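Hyaluronoglucosaminidase (Apis mellifera, PDB 1FCQ) probably hydrolyses hyaluronan as a venom glycosidase of family 56, built on a seven-stranded beta/alpha barrel, and is a major bee venom allergen. Local coordinates at residues 20-25 / 311-316; 135-140 / 150-155; 187-192 / 199-204. One frame throughout, in Å; residues are numbered along the deposited sequence.

Contact 1 of 3, residues 20-25 / 311-316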
loop_
_atom_site.group_PDB
_atom_site.type_symbol
_atom_site.label_atom_id
_atom_site.label_comp_id
_atom_site.label_asym_id
_atom_site.label_seq_id
_atom_site.Cartn_x
_atom_site.Cartn_y
_atom_site.Cartn_z
ATOM N N PHE A 20 16.910 -7.153 7.154
ATOM C CA PHE A 20 17.158 -8.250 8.078
ATOM C C PHE A 20 17.780 -9.439 7.350
ATOM O O PHE A 20 18.566 -10.181 7.945
ATOM C CB PHE A 20 15.860 -8.673 8.787
ATOM C CG PHE A 20 14.909 -9.420 7.896
ATOM C CD1 PHE A 20 14.942 -10.804 7.830
ATOM C CD2 PHE A 20 13.980 -8.744 7.121
ATOM C CE1 PHE A 20 14.082 -11.493 6.997
ATOM C CE2 PHE A 20 13.110 -9.431 6.296
ATOM C CZ PHE A 20 13.157 -10.812 6.238
ATOM N N MET A 21 17.493 -9.618 6.066
ATOM C CA MET A 21 18.011 -10.690 5.235
ATOM C C MET A 21 19.521 -10.572 5.042
ATOM O O MET A 21 20.145 -11.555 4.617
ATOM C CB MET A 21 17.346 -10.670 3.845
ATOM C CG MET A 21 15.824 -10.549 3.936
ATOM S SD MET A 21 15.068 -10.249 2.321
ATOM C CE MET A 21 15.537 -11.807 1.548
ATOM N N CYS A 22 20.105 -9.426 5.317
ATOM C CA CYS A 22 21.542 -9.216 5.163
ATOM C C CYS A 22 22.313 -9.409 6.455
ATOM O O CYS A 22 23.558 -9.387 6.477
ATOM C CB CYS A 22 21.776 -7.773 4.690
ATOM S SG CYS A 22 20.916 -7.377 3.150
ATOM N N HIS A 23 21.609 -9.539 7.588
ATOM C CA HIS A 23 22.264 -9.670 8.870
ATOM C C HIS A 23 23.117 -10.932 8.943
ATOM O O HIS A 23 24.181 -10.845 9.562
ATOM C CB HIS A 23 21.315 -9.601 10.067
ATOM C CG HIS A 23 20.457 -8.373 10.127
ATOM N ND1 HIS A 23 19.410 -8.284 11.031
ATOM C CD2 HIS A 23 20.433 -7.237 9.395
ATOM C CE1 HIS A 23 18.816 -7.109 10.877
ATOM N NE2 HIS A 23 19.409 -6.463 9.884
ATOM N N LYS A 24 22.748 -12.027 8.303
ATOM C CA LYS A 24 23.535 -13.250 8.294
ATOM C C LYS A 24 24.915 -13.030 7.686
ATOM O O LYS A 24 25.836 -13.807 7.953
ATOM C CB LYS A 24 22.787 -14.344 7.516
ATOM C CG LYS A 24 22.648 -14.072 6.029
ATOM C CD LYS A 24 22.002 -15.223 5.275
ATOM C CE LYS A 24 20.496 -15.243 5.474
ATOM N NZ LYS A 24 19.787 -14.160 4.729
ATOM N N TYR A 25 25.090 -11.996 6.875
ATOM C CA TYR A 25 26.343 -11.658 6.242
ATOM C C TYR A 25 27.120 -10.582 6.975
ATOM O O TYR A 25 28.126 -10.085 6.466
ATOM C CB TYR A 25 26.118 -11.222 4.793
ATOM C CG TYR A 25 25.202 -12.108 3.989
ATOM C CD1 TYR A 25 24.015 -11.591 3.478
ATOM C CD2 TYR A 25 25.491 -13.441 3.742
ATOM C CE1 TYR A 25 23.149 -12.387 2.752
ATOM C CE2 TYR A 25 24.636 -14.243 3.009
ATOM C CZ TYR A 25 23.467 -13.705 2.515
ATOM O OH TYR A 25 22.604 -14.485 1.780
ATOM N N ALA A 311 25.993 -10.385 -2.079
ATOM C CA ALA A 311 26.318 -9.395 -3.099
ATOM C C ALA A 311 25.188 -8.400 -3.321
ATOM O O ALA A 311 25.465 -7.212 -3.527
ATOM C CB ALA A 311 26.691 -10.059 -4.416
ATOM N N LYS A 312 23.930 -8.846 -3.284
ATOM C CA LYS A 312 22.824 -7.896 -3.410
ATOM C C LYS A 312 22.785 -6.961 -2.204
ATOM O O LYS A 312 22.530 -5.771 -2.381
ATOM C CB LYS A 312 21.474 -8.607 -3.546
ATOM C CG LYS A 312 21.346 -9.324 -4.886
ATOM C CD LYS A 312 20.084 -10.171 -4.910
ATOM C CE LYS A 312 19.938 -10.912 -6.229
ATOM N NZ LYS A 312 18.651 -11.659 -6.275
ATOM N N CYS A 313 23.033 -7.496 -1.013
ATOM C CA CYS A 313 23.109 -6.689 0.196
ATOM C C CYS A 313 24.194 -5.625 0.089
ATOM O O CYS A 313 23.980 -4.462 0.421
ATOM C CB CYS A 313 23.377 -7.570 1.418
ATOM S SG CYS A 313 21.909 -8.578 1.822
ATOM N N LEU A 314 25.393 -6.035 -0.366
ATOM C CA LEU A 314 26.454 -5.040 -0.512
ATOM C C LEU A 314 26.174 -3.993 -1.579
ATOM O O LEU A 314 26.516 -2.826 -1.363
ATOM C CB LEU A 314 27.779 -5.733 -0.815
ATOM C CG LEU A 314 28.331 -6.635 0.287
ATOM C CD1 LEU A 314 29.429 -7.546 -0.232
ATOM C CD2 LEU A 314 28.826 -5.768 1.442
ATOM N N GLN A 315 25.547 -4.379 -2.686
ATOM C CA GLN A 315 25.207 -3.401 -3.719
ATOM C C GLN A 315 24.146 -2.419 -3.202
ATOM O O GLN A 315 24.225 -1.209 -3.457
ATOM C CB GLN A 315 24.745 -4.069 -5.008
ATOM C CG GLN A 315 24.555 -3.126 -6.183
ATOM C CD GLN A 315 23.282 -2.309 -6.178
ATOM O OE1 GLN A 315 22.256 -2.791 -5.698
ATOM N NE2 GLN A 315 23.300 -1.086 -6.688
ATOM N N PHE A 316 23.167 -2.943 -2.465
ATOM C CA PHE A 316 22.140 -2.051 -1.918
ATOM C C PHE A 316 22.734 -1.103 -0.889
ATOM O O PHE A 316 22.428 0.096 -0.883
ATOM C CB PHE A 316 20.949 -2.848 -1.333
ATOM C CG PHE A 316 19.993 -1.852 -0.701
ATOM C CD1 PHE A 316 19.332 -0.936 -1.500
ATOM C CD2 PHE A 316 19.821 -1.821 0.667
ATOM C CE1 PHE A 316 18.467 -0.009 -0.930
ATOM C CE2 PHE A 316 18.961 -0.895 1.243
ATOM C CZ PHE A 316 18.292 0.012 0.441
#

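Contact 2 of 3, residues 135-140 / 150-155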
loop_
_atom_site.group_PDB
_atom_site.type_symbol
_atom_site.label_atom_id
_atom_site.label_comp_id
_atom_site.label_asym_id
_atom_site.label_seq_id
_atom_site.Cartn_x
_atom_site.Cartn_y
_atom_site.Cartn_z
ATOM N N GLU A 135 -21.308 -12.467 -13.694
ATOM C CA GLU A 135 -21.629 -13.860 -13.979
ATOM C C GLU A 135 -22.440 -14.509 -12.879
ATOM O O GLU A 135 -23.406 -15.232 -13.120
ATOM C CB GLU A 135 -20.342 -14.633 -14.250
ATOM C CG GLU A 135 -20.421 -16.136 -14.371
ATOM C CD GLU A 135 -19.041 -16.780 -14.318
ATOM O OE1 GLU A 135 -18.007 -16.074 -14.385
ATOM O OE2 GLU A 135 -19.014 -18.024 -14.192
ATOM N N VAL A 136 -22.072 -14.286 -11.616
ATOM C CA VAL A 136 -22.763 -14.846 -10.471
ATOM C C VAL A 136 -24.205 -14.339 -10.402
ATOM O O VAL A 136 -25.095 -15.159 -10.152
ATOM C CB VAL A 136 -21.977 -14.468 -9.191
ATOM C CG1 VAL A 136 -22.776 -14.744 -7.927
ATOM C CG2 VAL A 136 -20.672 -15.262 -9.189
ATOM N N VAL A 137 -24.416 -13.050 -10.650
ATOM C CA VAL A 137 -25.769 -12.494 -10.619
ATOM C C VAL A 137 -26.591 -13.116 -11.750
ATOM O O VAL A 137 -27.742 -13.504 -11.528
ATOM C CB VAL A 137 -25.828 -10.967 -10.728
ATOM C CG1 VAL A 137 -27.279 -10.458 -10.765
ATOM C CG2 VAL A 137 -25.147 -10.314 -9.526
ATOM N N ARG A 138 -25.998 -13.158 -12.935
ATOM C CA ARG A 138 -26.703 -13.756 -14.074
ATOM C C ARG A 138 -27.081 -15.198 -13.801
ATOM O O ARG A 138 -28.192 -15.622 -14.161
ATOM C CB ARG A 138 -25.819 -13.706 -15.328
ATOM C CG ARG A 138 -25.761 -12.337 -15.966
ATOM C CD ARG A 138 -25.197 -12.429 -17.388
ATOM N NE ARG A 138 -24.768 -11.105 -17.808
ATOM C CZ ARG A 138 -25.483 -10.050 -18.152
ATOM N NH1 ARG A 138 -26.812 -10.079 -18.192
ATOM N NH2 ARG A 138 -24.854 -8.930 -18.488
ATOM N N ARG A 139 -26.187 -15.992 -13.219
ATOM C CA ARG A 139 -26.492 -17.398 -12.952
ATOM C C ARG A 139 -27.634 -17.551 -11.963
ATOM O O ARG A 139 -28.532 -18.383 -12.160
ATOM C CB ARG A 139 -25.216 -18.090 -12.446
ATOM C CG ARG A 139 -25.419 -19.536 -12.030
ATOM C CD ARG A 139 -24.107 -20.170 -11.588
ATOM N NE ARG A 139 -24.313 -21.477 -10.981
ATOM C CZ ARG A 139 -23.367 -22.355 -10.675
ATOM N NH1 ARG A 139 -22.088 -22.098 -10.914
ATOM N NH2 ARG A 139 -23.702 -23.516 -10.118
ATOM N N GLU A 140 -27.633 -16.707 -10.935
ATOM C CA GLU A 140 -28.648 -16.763 -9.897
ATOM C C GLU A 140 -29.980 -16.209 -10.343
ATOM O O GLU A 140 -31.041 -16.674 -9.919
ATOM C CB GLU A 140 -28.141 -16.024 -8.648
ATOM C CG GLU A 140 -26.961 -16.769 -8.038
ATOM C CD GLU A 140 -26.395 -16.127 -6.794
ATOM O OE1 GLU A 140 -26.803 -14.999 -6.447
ATOM O OE2 GLU A 140 -25.522 -16.774 -6.176
ATOM N N GLU A 150 -26.440 -5.715 -13.805
ATOM C CA GLU A 150 -25.250 -4.887 -13.629
ATOM C C GLU A 150 -25.259 -4.154 -12.294
ATOM O O GLU A 150 -24.256 -4.104 -11.567
ATOM C CB GLU A 150 -25.161 -3.881 -14.783
ATOM C CG GLU A 150 -24.824 -4.585 -16.104
ATOM C CD GLU A 150 -23.384 -5.073 -16.098
ATOM O OE1 GLU A 150 -22.598 -4.640 -15.224
ATOM O OE2 GLU A 150 -23.029 -5.887 -16.969
ATOM N N GLN A 151 -26.402 -3.559 -11.978
ATOM C CA GLN A 151 -26.584 -2.812 -10.724
ATOM C C GLN A 151 -26.360 -3.683 -9.502
ATOM O O GLN A 151 -25.693 -3.316 -8.514
ATOM C CB GLN A 151 -27.997 -2.260 -10.812
ATOM C CG GLN A 151 -28.817 -1.874 -9.616
ATOM C CD GLN A 151 -30.222 -1.468 -10.055
ATOM O OE1 GLN A 151 -31.223 -2.073 -9.682
ATOM N NE2 GLN A 151 -30.296 -0.427 -10.879
ATOM N N GLU A 152 -26.917 -4.892 -9.524
ATOM C CA GLU A 152 -26.775 -5.859 -8.447
ATOM C C GLU A 152 -25.326 -6.318 -8.300
ATOM O O GLU A 152 -24.805 -6.404 -7.188
ATOM C CB GLU A 152 -27.719 -7.038 -8.687
ATOM C CG GLU A 152 -27.695 -8.083 -7.583
ATOM C CD GLU A 152 -28.336 -7.635 -6.283
ATOM O OE1 GLU A 152 -28.778 -6.477 -6.215
ATOM O OE2 GLU A 152 -28.394 -8.436 -5.333
ATOM N N ALA A 153 -24.654 -6.612 -9.404
ATOM C CA ALA A 153 -23.266 -7.038 -9.378
ATOM C C ALA A 153 -22.385 -5.998 -8.678
ATOM O O ALA A 153 -21.597 -6.340 -7.794
ATOM C CB ALA A 153 -22.760 -7.245 -10.804
ATOM N N LYS A 154 -22.522 -4.748 -9.099
ATOM C CA LYS A 154 -21.758 -3.661 -8.501
ATOM C C LYS A 154 -22.110 -3.508 -7.031
ATOM O O LYS A 154 -21.226 -3.358 -6.193
ATOM C CB LYS A 154 -22.061 -2.352 -9.230
ATOM C CG LYS A 154 -21.539 -1.094 -8.557
ATOM C CD LYS A 154 -22.034 0.136 -9.316
ATOM C CE LYS A 154 -21.381 1.407 -8.790
ATOM N NZ LYS A 154 -21.649 1.600 -7.338
ATOM N N ARG A 155 -23.418 -3.496 -6.725
ATOM C CA ARG A 155 -23.840 -3.328 -5.337
ATOM C C ARG A 155 -23.310 -4.409 -4.412
ATOM O O ARG A 155 -22.759 -4.121 -3.339
ATOM C CB ARG A 155 -25.381 -3.281 -5.276
ATOM C CG ARG A 155 -25.875 -3.029 -3.864
ATOM C CD ARG A 155 -27.356 -3.412 -3.696
ATOM N NE ARG A 155 -27.421 -4.106 -2.414
ATOM C CZ ARG A 155 -27.617 -5.384 -2.168
ATOM N NH1 ARG A 155 -27.870 -6.276 -3.110
ATOM N NH2 ARG A 155 -27.572 -5.757 -0.895
#

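Contact 3 of 3, residues 187-192 / 199-204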
loop_
_atom_site.group_PDB
_atom_site.type_symbol
_atom_site.label_atom_id
_atom_site.label_comp_id
_atom_site.label_asym_id
_atom_site.label_seq_id
_atom_site.Cartn_x
_atom_site.Cartn_y
_atom_site.Cartn_z
ATOM N N PRO A 187 -5.249 6.415 -0.488
ATOM C CA PRO A 187 -6.125 6.385 -1.620
ATOM C C PRO A 187 -5.408 6.294 -2.954
ATOM O O PRO A 187 -4.286 6.786 -3.130
ATOM C CB PRO A 187 -6.823 7.765 -1.530
ATOM C CG PRO A 187 -5.748 8.646 -0.971
ATOM C CD PRO A 187 -5.038 7.791 0.031
ATOM N N TYR A 188 -6.097 5.694 -3.920
ATOM C CA TYR A 188 -5.619 5.609 -5.298
ATOM C C TYR A 188 -5.860 6.941 -6.006
ATOM O O TYR A 188 -6.580 7.813 -5.517
ATOM C CB TYR A 188 -6.301 4.457 -6.030
ATOM C CG TYR A 188 -5.650 3.132 -5.691
ATOM C CD1 TYR A 188 -6.013 2.382 -4.594
ATOM C CD2 TYR A 188 -4.593 2.672 -6.473
ATOM C CE1 TYR A 188 -5.393 1.190 -4.275
ATOM C CE2 TYR A 188 -3.956 1.471 -6.167
ATOM C CZ TYR A 188 -4.361 0.741 -5.070
ATOM O OH TYR A 188 -3.740 -0.448 -4.777
ATOM N N CYS A 189 -5.205 7.130 -7.147
ATOM C CA CYS A 189 -5.192 8.374 -7.899
ATOM C C CYS A 189 -5.349 8.173 -9.401
ATOM O O CYS A 189 -6.132 8.834 -10.099
ATOM C CB CYS A 189 -3.830 9.033 -7.604
ATOM S SG CYS A 189 -3.473 10.602 -8.429
ATOM N N TYR A 190 -4.590 7.230 -9.934
ATOM C CA TYR A 190 -4.570 6.808 -11.324
ATOM C C TYR A 190 -4.162 7.924 -12.288
ATOM O O TYR A 190 -4.736 8.073 -13.373
ATOM C CB TYR A 190 -5.903 6.193 -11.747
ATOM C CG TYR A 190 -6.440 5.130 -10.813
ATOM C CD1 TYR A 190 -7.624 5.321 -10.102
ATOM C CD2 TYR A 190 -5.733 3.952 -10.605
ATOM C CE1 TYR A 190 -8.083 4.343 -9.239
ATOM C CE2 TYR A 190 -6.187 2.980 -9.744
ATOM C CZ TYR A 190 -7.370 3.182 -9.059
ATOM O OH TYR A 190 -7.831 2.208 -8.204
ATOM N N ASN A 191 -3.175 8.717 -11.895
ATOM C CA ASN A 191 -2.644 9.794 -12.724
ATOM C C ASN A 191 -1.638 9.173 -13.700
ATOM O O ASN A 191 -1.160 8.070 -13.434
ATOM C CB ASN A 191 -1.974 10.892 -11.920
ATOM C CG ASN A 191 -1.007 10.452 -10.840
ATOM O OD1 ASN A 191 -0.938 9.263 -10.516
ATOM N ND2 ASN A 191 -0.290 11.401 -10.261
ATOM N N LEU A 192 -1.349 9.871 -14.791
ATOM C CA LEU A 192 -0.395 9.321 -15.731
ATOM C C LEU A 192 -0.713 7.871 -16.175
ATOM O O LEU A 192 0.151 7.009 -16.311
ATOM C CB LEU A 192 1.031 9.512 -15.163
ATOM C CG LEU A 192 1.491 10.952 -14.883
ATOM C CD1 LEU A 192 2.658 10.965 -13.898
ATOM C CD2 LEU A 192 1.878 11.645 -16.188
ATOM N N ALA A 199 -0.880 14.648 -14.651
ATOM C CA ALA A 199 -0.453 14.334 -13.299
ATOM C C ALA A 199 -1.578 14.453 -12.275
ATOM O O ALA A 199 -1.407 14.015 -11.129
ATOM C CB ALA A 199 0.707 15.242 -12.911
ATOM N N GLN A 200 -2.704 15.052 -12.633
ATOM C CA GLN A 200 -3.840 15.140 -11.724
ATOM C C GLN A 200 -4.499 13.762 -11.597
ATOM O O GLN A 200 -4.527 12.966 -12.543
ATOM C CB GLN A 200 -4.922 16.090 -12.231
ATOM C CG GLN A 200 -4.518 17.336 -12.982
ATOM C CD GLN A 200 -5.732 17.950 -13.668
ATOM O OE1 GLN A 200 -6.716 18.256 -12.991
ATOM N NE2 GLN A 200 -5.680 18.110 -14.983
ATOM N N CYS A 201 -5.085 13.470 -10.423
ATOM C CA CYS A 201 -5.775 12.191 -10.294
ATOM C C CYS A 201 -7.042 12.152 -11.153
ATOM O O CYS A 201 -7.599 13.213 -11.455
ATOM C CB CYS A 201 -6.194 11.923 -8.848
ATOM S SG CYS A 201 -4.840 11.884 -7.671
ATOM N N GLU A 202 -7.503 10.958 -11.495
ATOM C CA GLU A 202 -8.726 10.821 -12.282
ATOM C C GLU A 202 -9.860 11.457 -11.476
ATOM O O GLU A 202 -9.961 11.198 -10.275
ATOM C CB GLU A 202 -9.029 9.355 -12.563
ATOM C CG GLU A 202 -10.089 9.136 -13.632
ATOM C CD GLU A 202 -10.978 7.951 -13.323
ATOM O OE1 GLU A 202 -11.255 7.676 -12.140
ATOM O OE2 GLU A 202 -11.415 7.292 -14.291
ATOM N N ALA A 203 -10.691 12.259 -12.139
ATOM C CA ALA A 203 -11.756 12.937 -11.386
ATOM C C ALA A 203 -12.760 12.008 -10.743
ATOM O O ALA A 203 -13.149 12.252 -9.584
ATOM C CB ALA A 203 -12.484 13.871 -12.359
ATOM N N THR A 204 -13.176 10.959 -11.454
ATOM C CA THR A 204 -14.167 10.055 -10.858
ATOM C C THR A 204 -13.584 9.371 -9.626
ATOM O O THR A 204 -14.308 9.223 -8.645
ATOM C CB THR A 204 -14.742 9.061 -11.873
ATOM O OG1 THR A 204 -15.340 9.857 -12.926
ATOM C CG2 THR A 204 -15.813 8.192 -11.239
#

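Contact 1 of 3, residues 20-25 / 311-316
Cys22 and Cys313 join the loop after strand 12-16 to helix 310-328 through a disulfide, with Cys22 SG and Cys313 SG 2.0 Å apart. Both cysteines start the link in the same way: each sulfur stands anti to its own carbonyl carbon and beside its own nitrogen, chi1 -57° at Cys22 and -71° at Cys313. The bridge then turns through -83° about the S-S bond, which gives it a left-handed twist and brings the two CA atoms to 5.8 Å. The span from Cys22 CB to Cys313 CB, set by the bridge itself, is 3.6 Å.

Tyr25 supplies the other side chain at this junction. Its ring meets the bridge edge-on, the CD1 and CE1 side turned to the sulfur, and Tyr25 CD1 comes to 4.0 Å from Cys313 SG. This is a sulfur-aromatic contact in which the sulfur lies near the ring plane. One face of the same ring is taken by the chain of Lys24, whose CG sits over the centre. Lys24 then folds back, bent at both chi3 and chi4, so that its ammonium reaches a backbone carbonyl: Lys24 NZ to Met21 O is 2.6 Å, with the donor tilted a little from the carbonyl plane.

Outside the two segments, Leu27 packs on Cys313, while Met21 leans on Ser304 and Asn308 in the loop that leads into the helix. Across the interface itself the grip is covalent and apolar: two buried sulfurs with a tyrosine edge beside them. The chemistry implies a covalent tether from an early loop to the last modelled helix, with little buried surface around it, consistent with a venom protein that is secreted.

Contact 2 of 3, residues 135-140 / 150-155
Val137 fills the space between the two helices with both of its methyl groups. Each touches the aliphatic part of Glu152, with Val137 CG2 3.9 Å and Val137 CG1 4.0 Å from Glu152 CG, and the two side chains cross at about a right angle. CG2 also reaches the backbone of the facing helix, Val137 CG2 lying 3.7 Å from Ala153 N, and it meets the Ala153 methyl, CG2 to CB 4.1 Å. With CG1 anti to the backbone N (chi1 177°) and CG2 anti to the carbonyl carbon, both methyls are turned to helix 146-175.

At the margin, Arg138 NH2 faces Glu150 OE2 at 3.9 Å, a long salt bridge with the guanidinium and carboxylate planes steeply inclined to each other. The stronger partner of that guanidinium is Asp146, at the start of the second helix.

Glu152 bends at chi2 and carries its carboxylate past the valine to a pair of arginines. Glu152 OE2 lies 3.1 Å from Arg155 NH1, and Arg156 binds the same oxygen through its NE. Arg156 also pairs with Glu140, so this one arginine bridges acids of both helices; the cluster would be expected to stabilise the carboxylates as anions.

The short segments run at 126° to each other, their axes approaching to 9.0 Å, in two consecutive helices joined by a short loop. Trp144, in that loop, packs on both Val137 and Glu152. Val149, one turn before Ala153 on helix 146-175, also packs on Val137, and Ser133 and Val134 of helix 127-140 lie against Ala153. Along the chain the two helices come between strands 107-111 and 180-183, which are parallel neighbours in the sheet.

Contact 3 of 3, residues 187-192 / 199-204
Asn191 points its amide at segment 199-204 and donates from ND2 to Ala199 O, 3.0 Å away. The acceptor lies close to the amide plane, yet the donor is tilted 34° from the plane of the Ala199 carbonyl. A chi1 of 47° places CG between the backbone nitrogen and carbonyl carbon and so directs ND2 to that oxygen. Separately, Asn191 CB lies 3.3 Å from Gln200 O. Helix 234-253 holds both ends of the amide: Arg244 NE donates to OD1, and ND2 also has Leu240 O.

Cys189 and Cys201 close the short loop between them by a disulfide. Their sulfurs leave differently, Cys189 SG anti to its nitrogen and Cys201 SG anti to its carbonyl carbon, and the bridge turns through -96°. Together they staple the excursion that leads from strand 180-183 to helix 203-210 of the TIM barrel. Next to the disulfide, Glu202 N donates to Cys189 O at 2.9 Å, almost in line with the carbonyl.

Glu202 is the N-cap of that helix, its side chain capping a backbone N just past Thr204. Its OE1 also takes Thr205 OG1 and a salt bridge from Arg120, while Trp123 packs against its side chain and meets the Tyr190 ring edge-to-face.

Overall arrangement
Along the chain, contact 1 encloses the other two: its disulfide joins residues near the two ends of the modelled chain, and contacts 2 and 3 follow one another inside that long loop. In space contact 1 lies across the chain's centre from both, its centre 50 Å from that of contact 2 and 36 Å from that of contact 3. Contacts 2 and 3 are closer neighbours, with 28 Å between their centres and about 9 Å between their nearest atoms, though they do not touch. Helix 146-175, whose early turns form one side of contact 2, leads to strand 180-183 and so to the loop of contact 3.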